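Local coordinates for protein induced by osmotic stress (Scheffersomyces stipitis, PDB 5YWN) that probably reduces ketones, haloketones among them, to alcohols with NADPH as a member of the dihydroflavonol-4-reductase subfamily, at residues 115-129 with 183-195. The protein carries 1 engineered substitution. Numbering follows the deposited sequence.
Sequences PQITRVVYTSSVVAM and PNFALSTVNPVYI. With NAP (NADP nicotinamide-adenine-dinucleotide phosphate), chain B.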
# COMPACT_ATOMS: atom_id res chain seq x y z
N PRO A 115 -18.94 11.51 -13.16
CA PRO A 115 -19.68 10.39 -13.75
C PRO A 115 -18.94 9.63 -14.82
O PRO A 115 -19.27 8.54 -15.12
CB PRO A 115 -20.93 11.05 -14.33
CG PRO A 115 -20.60 12.45 -14.45
CD PRO A 115 -19.57 12.79 -13.47
N GLN A 116 -17.96 10.26 -15.41
CA GLN A 116 -17.10 9.67 -16.39
C GLN A 116 -16.18 8.59 -15.84
O GLN A 116 -15.67 7.85 -16.58
CB GLN A 116 -16.31 10.74 -17.11
CG GLN A 116 -15.06 11.19 -16.44
CD GLN A 116 -15.30 12.22 -15.40
OE1 GLN A 116 -16.39 12.53 -15.08
NE2 GLN A 116 -14.26 12.73 -14.87
N ILE A 117 -15.98 8.54 -14.54
CA ILE A 117 -15.08 7.57 -13.98
C ILE A 117 -15.72 6.19 -14.00
O ILE A 117 -16.71 5.97 -13.43
CB ILE A 117 -14.59 7.94 -12.58
CG1 ILE A 117 -13.78 9.20 -12.62
CG2 ILE A 117 -13.70 6.85 -12.02
CD1 ILE A 117 -13.29 9.71 -11.30
N THR A 118 -15.15 5.35 -14.82
CA THR A 118 -15.39 3.95 -14.99
C THR A 118 -14.87 2.93 -13.91
O THR A 118 -15.42 1.91 -13.73
CB THR A 118 -14.95 3.52 -16.38
OG1 THR A 118 -13.55 3.56 -16.44
CG2 THR A 118 -15.49 4.46 -17.41
N ARG A 119 -13.72 3.23 -13.36
CA ARG A 119 -13.07 2.34 -12.43
C ARG A 119 -12.52 3.07 -11.21
O ARG A 119 -11.98 4.11 -11.32
CB ARG A 119 -12.00 1.49 -13.09
CG ARG A 119 -12.47 0.63 -14.22
CD ARG A 119 -13.18 -0.60 -13.72
NE ARG A 119 -12.26 -1.62 -13.35
CZ ARG A 119 -11.86 -2.58 -14.14
NH1 ARG A 119 -12.34 -2.67 -15.33
NH2 ARG A 119 -10.99 -3.44 -13.74
N VAL A 120 -12.73 2.47 -10.06
CA VAL A 120 -12.17 2.88 -8.82
C VAL A 120 -11.47 1.69 -8.14
O VAL A 120 -12.01 0.61 -8.09
CB VAL A 120 -13.21 3.48 -7.90
CG1 VAL A 120 -12.63 3.74 -6.53
CG2 VAL A 120 -13.90 4.68 -8.51
N VAL A 121 -10.28 1.95 -7.64
CA VAL A 121 -9.54 0.97 -6.89
C VAL A 121 -9.26 1.53 -5.52
O VAL A 121 -8.72 2.58 -5.38
CB VAL A 121 -8.20 0.60 -7.55
CG1 VAL A 121 -7.50 -0.49 -6.81
CG2 VAL A 121 -8.32 0.32 -8.99
N TYR A 122 -9.63 0.78 -4.51
CA TYR A 122 -9.33 1.16 -3.18
C TYR A 122 -8.15 0.35 -2.65
O TYR A 122 -8.15 -0.83 -2.72
CB TYR A 122 -10.53 0.98 -2.28
CG TYR A 122 -10.22 1.25 -0.86
CD1 TYR A 122 -9.89 2.51 -0.44
CD2 TYR A 122 -10.19 0.24 0.06
CE1 TYR A 122 -9.60 2.77 0.84
CE2 TYR A 122 -9.89 0.49 1.35
CZ TYR A 122 -9.57 1.77 1.72
OH TYR A 122 -9.25 2.04 2.96
N THR A 123 -7.16 1.02 -2.10
CA THR A 123 -6.02 0.36 -1.52
C THR A 123 -6.37 -0.05 -0.06
O THR A 123 -6.37 0.72 0.81
CB THR A 123 -4.73 1.21 -1.52
OG1 THR A 123 -4.45 1.76 -2.78
CG2 THR A 123 -3.54 0.39 -1.03
N SER A 124 -6.67 -1.30 0.12
CA SER A 124 -6.98 -1.84 1.41
C SER A 124 -5.71 -2.44 2.01
O SER A 124 -4.67 -1.91 1.83
CB SER A 124 -8.11 -2.85 1.35
OG SER A 124 -8.70 -3.09 2.57
N SER A 125 -5.87 -3.50 2.78
CA SER A 125 -4.81 -4.21 3.41
C SER A 125 -5.22 -5.59 3.92
O SER A 125 -6.34 -5.82 4.18
CB SER A 125 -4.25 -3.39 4.57
OG SER A 125 -3.34 -4.10 5.31
N VAL A 126 -4.24 -6.42 4.19
CA VAL A 126 -4.48 -7.69 4.81
C VAL A 126 -5.14 -7.51 6.18
O VAL A 126 -5.83 -8.33 6.58
CB VAL A 126 -3.23 -8.56 4.94
CG1 VAL A 126 -2.27 -8.03 5.97
CG2 VAL A 126 -3.60 -10.01 5.16
N VAL A 127 -4.91 -6.39 6.83
CA VAL A 127 -5.47 -6.07 8.12
C VAL A 127 -6.98 -5.95 8.10
O VAL A 127 -7.59 -6.09 9.11
CB VAL A 127 -4.80 -4.89 8.83
CG1 VAL A 127 -3.30 -5.07 8.84
CG2 VAL A 127 -5.21 -3.57 8.23
N ALA A 128 -7.54 -5.69 6.94
CA ALA A 128 -8.96 -5.75 6.71
C ALA A 128 -9.55 -7.16 6.81
O ALA A 128 -10.67 -7.31 7.03
CB ALA A 128 -9.37 -5.07 5.41
N MET A 129 -8.72 -8.15 6.60
CA MET A 129 -9.10 -9.51 6.49
C MET A 129 -8.89 -10.36 7.72
O MET A 129 -9.25 -11.48 7.76
CB MET A 129 -8.33 -10.12 5.35
CG MET A 129 -8.34 -9.33 4.07
SD MET A 129 -7.32 -10.05 2.80
CE MET A 129 -8.27 -9.69 1.38
N PRO A 183 -23.19 3.39 -8.49
CA PRO A 183 -22.39 4.31 -9.29
C PRO A 183 -22.09 3.82 -10.68
O PRO A 183 -22.24 2.71 -10.98
CB PRO A 183 -21.11 4.44 -8.52
CG PRO A 183 -21.03 3.27 -7.70
CD PRO A 183 -22.37 2.69 -7.52
N ASN A 184 -21.63 4.74 -11.50
CA ASN A 184 -21.16 4.46 -12.82
C ASN A 184 -19.92 3.57 -12.84
O ASN A 184 -19.70 2.93 -13.76
CB ASN A 184 -20.91 5.73 -13.62
CG ASN A 184 -22.19 6.48 -13.96
OD1 ASN A 184 -23.25 6.01 -13.79
ND2 ASN A 184 -22.03 7.64 -14.44
N PHE A 185 -19.11 3.62 -11.81
CA PHE A 185 -17.88 2.88 -11.78
C PHE A 185 -17.99 1.50 -11.19
O PHE A 185 -18.81 1.26 -10.40
CB PHE A 185 -16.81 3.66 -11.05
CG PHE A 185 -17.16 4.02 -9.64
CD1 PHE A 185 -16.99 3.14 -8.62
CD2 PHE A 185 -17.62 5.25 -9.34
CE1 PHE A 185 -17.29 3.48 -7.33
CE2 PHE A 185 -17.93 5.61 -8.06
CZ PHE A 185 -17.77 4.73 -7.05
N ALA A 186 -17.12 0.62 -11.60
CA ALA A 186 -16.85 -0.62 -10.94
C ALA A 186 -15.69 -0.49 -9.91
O ALA A 186 -14.73 0.19 -10.12
CB ALA A 186 -16.55 -1.69 -11.92
N LEU A 187 -15.83 -1.17 -8.81
CA LEU A 187 -14.87 -1.09 -7.76
C LEU A 187 -14.06 -2.35 -7.66
O LEU A 187 -14.55 -3.41 -7.86
CB LEU A 187 -15.53 -0.82 -6.42
CG LEU A 187 -14.71 -0.85 -5.12
CD1 LEU A 187 -13.66 0.22 -5.10
CD2 LEU A 187 -15.58 -0.76 -3.88
N SER A 188 -12.83 -2.17 -7.31
CA SER A 188 -11.99 -3.27 -6.94
C SER A 188 -11.03 -2.86 -5.82
O SER A 188 -10.79 -1.73 -5.65
CB SER A 188 -11.27 -3.81 -8.16
OG SER A 188 -10.41 -2.90 -8.70
N THR A 189 -10.53 -3.82 -5.06
CA THR A 189 -9.62 -3.52 -3.98
C THR A 189 -8.34 -4.28 -4.12
O THR A 189 -8.31 -5.32 -4.68
CB THR A 189 -10.19 -3.77 -2.54
OG1 THR A 189 -10.24 -5.15 -2.24
CG2 THR A 189 -11.54 -3.14 -2.36
N VAL A 190 -7.29 -3.72 -3.57
CA VAL A 190 -6.02 -4.38 -3.43
C VAL A 190 -5.65 -4.50 -1.94
O VAL A 190 -5.64 -3.54 -1.24
CB VAL A 190 -4.95 -3.71 -4.27
CG1 VAL A 190 -3.61 -4.35 -4.07
CG2 VAL A 190 -5.34 -3.70 -5.71
N ASN A 191 -5.37 -5.70 -1.50
CA ASN A 191 -5.18 -6.01 -0.09
C ASN A 191 -3.77 -6.58 0.18
O ASN A 191 -3.52 -7.75 0.17
CB ASN A 191 -6.28 -6.97 0.41
CG ASN A 191 -7.66 -6.42 0.26
OD1 ASN A 191 -8.09 -6.15 -0.79
ND2 ASN A 191 -8.33 -6.25 1.34
N PRO A 192 -2.82 -5.69 0.34
CA PRO A 192 -1.43 -6.09 0.57
C PRO A 192 -1.06 -6.43 2.01
O PRO A 192 -1.61 -5.94 2.92
CB PRO A 192 -0.62 -4.90 0.10
CG PRO A 192 -1.57 -3.91 -0.29
CD PRO A 192 -2.90 -4.26 0.20
N VAL A 193 -0.03 -7.25 2.11
CA VAL A 193 0.74 -7.48 3.31
C VAL A 193 1.85 -6.43 3.45
O VAL A 193 1.79 -5.42 2.84
CB VAL A 193 1.28 -8.93 3.36
CG1 VAL A 193 0.15 -9.91 3.29
CG2 VAL A 193 2.29 -9.16 2.28
N TYR A 194 2.86 -6.70 4.26
CA TYR A 194 3.95 -5.75 4.39
C TYR A 194 4.62 -5.49 3.03
O TYR A 194 4.95 -6.38 2.32
CB TYR A 194 5.02 -6.25 5.35
CG TYR A 194 4.70 -6.23 6.79
CD1 TYR A 194 4.60 -5.07 7.46
CD2 TYR A 194 4.52 -7.38 7.47
CE1 TYR A 194 4.32 -5.02 8.77
CE2 TYR A 194 4.22 -7.36 8.81
CZ TYR A 194 4.11 -6.16 9.45
OH TYR A 194 3.85 -6.11 10.77
N ILE A 195 4.79 -4.24 2.72
CA ILE A 195 5.34 -3.84 1.46
C ILE A 195 6.82 -3.43 1.54
O ILE A 195 7.16 -2.47 2.17
CB ILE A 195 4.52 -2.72 0.81
CG1 ILE A 195 3.04 -3.08 0.70
CG2 ILE A 195 5.11 -2.34 -0.52
CD1 ILE A 195 2.21 -1.99 0.12
PA NAP B . 2.71 6.06 3.56
O1A NAP B . 4.00 5.88 2.79
O2A NAP B . 2.72 6.83 4.86
O5B NAP B . 1.62 6.73 2.59
C5B NAP B . 0.49 7.42 3.12
C4B NAP B . 0.19 8.65 2.28
O4B NAP B . -1.18 9.04 2.45
C3B NAP B . 1.06 9.83 2.68
O3B NAP B . 1.88 10.25 1.59
C2B NAP B . 0.12 10.93 3.10
O2B NAP B . 0.30 12.09 2.29
C1B NAP B . -1.29 10.38 2.94
N9A NAP B . -2.00 10.39 4.24
C8A NAP B . -1.66 9.66 5.33
N7A NAP B . -2.52 9.91 6.35
C5A NAP B . -3.43 10.80 5.93
C6A NAP B . -4.60 11.49 6.50
N6A NAP B . -4.99 11.26 7.78
N1A NAP B . -5.27 12.36 5.71
C2A NAP B . -4.90 12.60 4.44
N3A NAP B . -3.84 12.01 3.86
C4A NAP B . -3.08 11.12 4.53
O3 NAP B . 2.09 4.60 3.84
PN NAP B . 2.30 3.41 2.78
O1N NAP B . 3.07 2.30 3.46
O2N NAP B . 2.81 4.00 1.49
O5D NAP B . 0.79 2.89 2.53
C5D NAP B . 0.10 3.23 1.33
C4D NAP B . -1.31 2.66 1.37
O4D NAP B . -1.28 1.25 1.15
C3D NAP B . -1.98 2.91 2.71
O3D NAP B . -3.13 3.75 2.56
C2D NAP B . -2.39 1.55 3.24
O2D NAP B . -3.80 1.48 3.47
C1D NAP B . -1.96 0.54 2.19
N1N NAP B . -1.08 -0.47 2.78
C2N NAP B . 0.25 -0.28 2.77
C3N NAP B . 1.11 -1.22 3.33
C7N NAP B . 2.59 -1.00 3.31
O7N NAP B . 3.31 -1.70 4.01
N7N NAP B . 3.09 -0.05 2.52
C4N NAP B . 0.58 -2.37 3.90
C5N NAP B . -0.80 -2.54 3.90
C6N NAP B . -1.61 -1.57 3.33
P2B NAP B . 1.34 13.24 2.73
O1X NAP B . 0.80 14.49 2.09
O2X NAP B . 1.29 13.23 4.24
O3X NAP B . 2.66 12.77 2.15
O HOH W 1 -12.13 -1.47 -10.62
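T118 and A186 open a run of parallel strand bonds: A186 N gives to T118 O, V120 N gives to A186 O, V120 O takes S188 N, Y122 N gives to S188 O, and Y122 O takes V190 N. At the outer end N184, polar enough for an exposed turn, sends ND2 straight to P115 O (3.0 Å, 170°). Branched V120 stands on the same face of the sheet as L187 and Y122, its CG2 making a CH-pi contact over one F185 ring face, 3.6 Å from the centroid. These are adjacent parallel strands of the Rossmann-fold sheet, and their C-terminal ends meet NADP. There S124 N bonds V190 O (2.8 Å), and P192, which has no N-H to give, offers its O to V126 N (3.0 Å). S125, with OG anti to its own N (chi1 172°), accepts from V127 N in an ST turn, while I195 N holds the nicotinamide oxygen O7N (3.2 Å). Buried N191 is gripped at both amide atoms: T189 OG1 gives to OD1 (2.8 Å), and ND2 reaches E171 and, weakly, S125 O. M129 CE packs against N191 CB (3.5 Å). A leucine at N191 would probably leave T189 OG1 and E171 short of a partner.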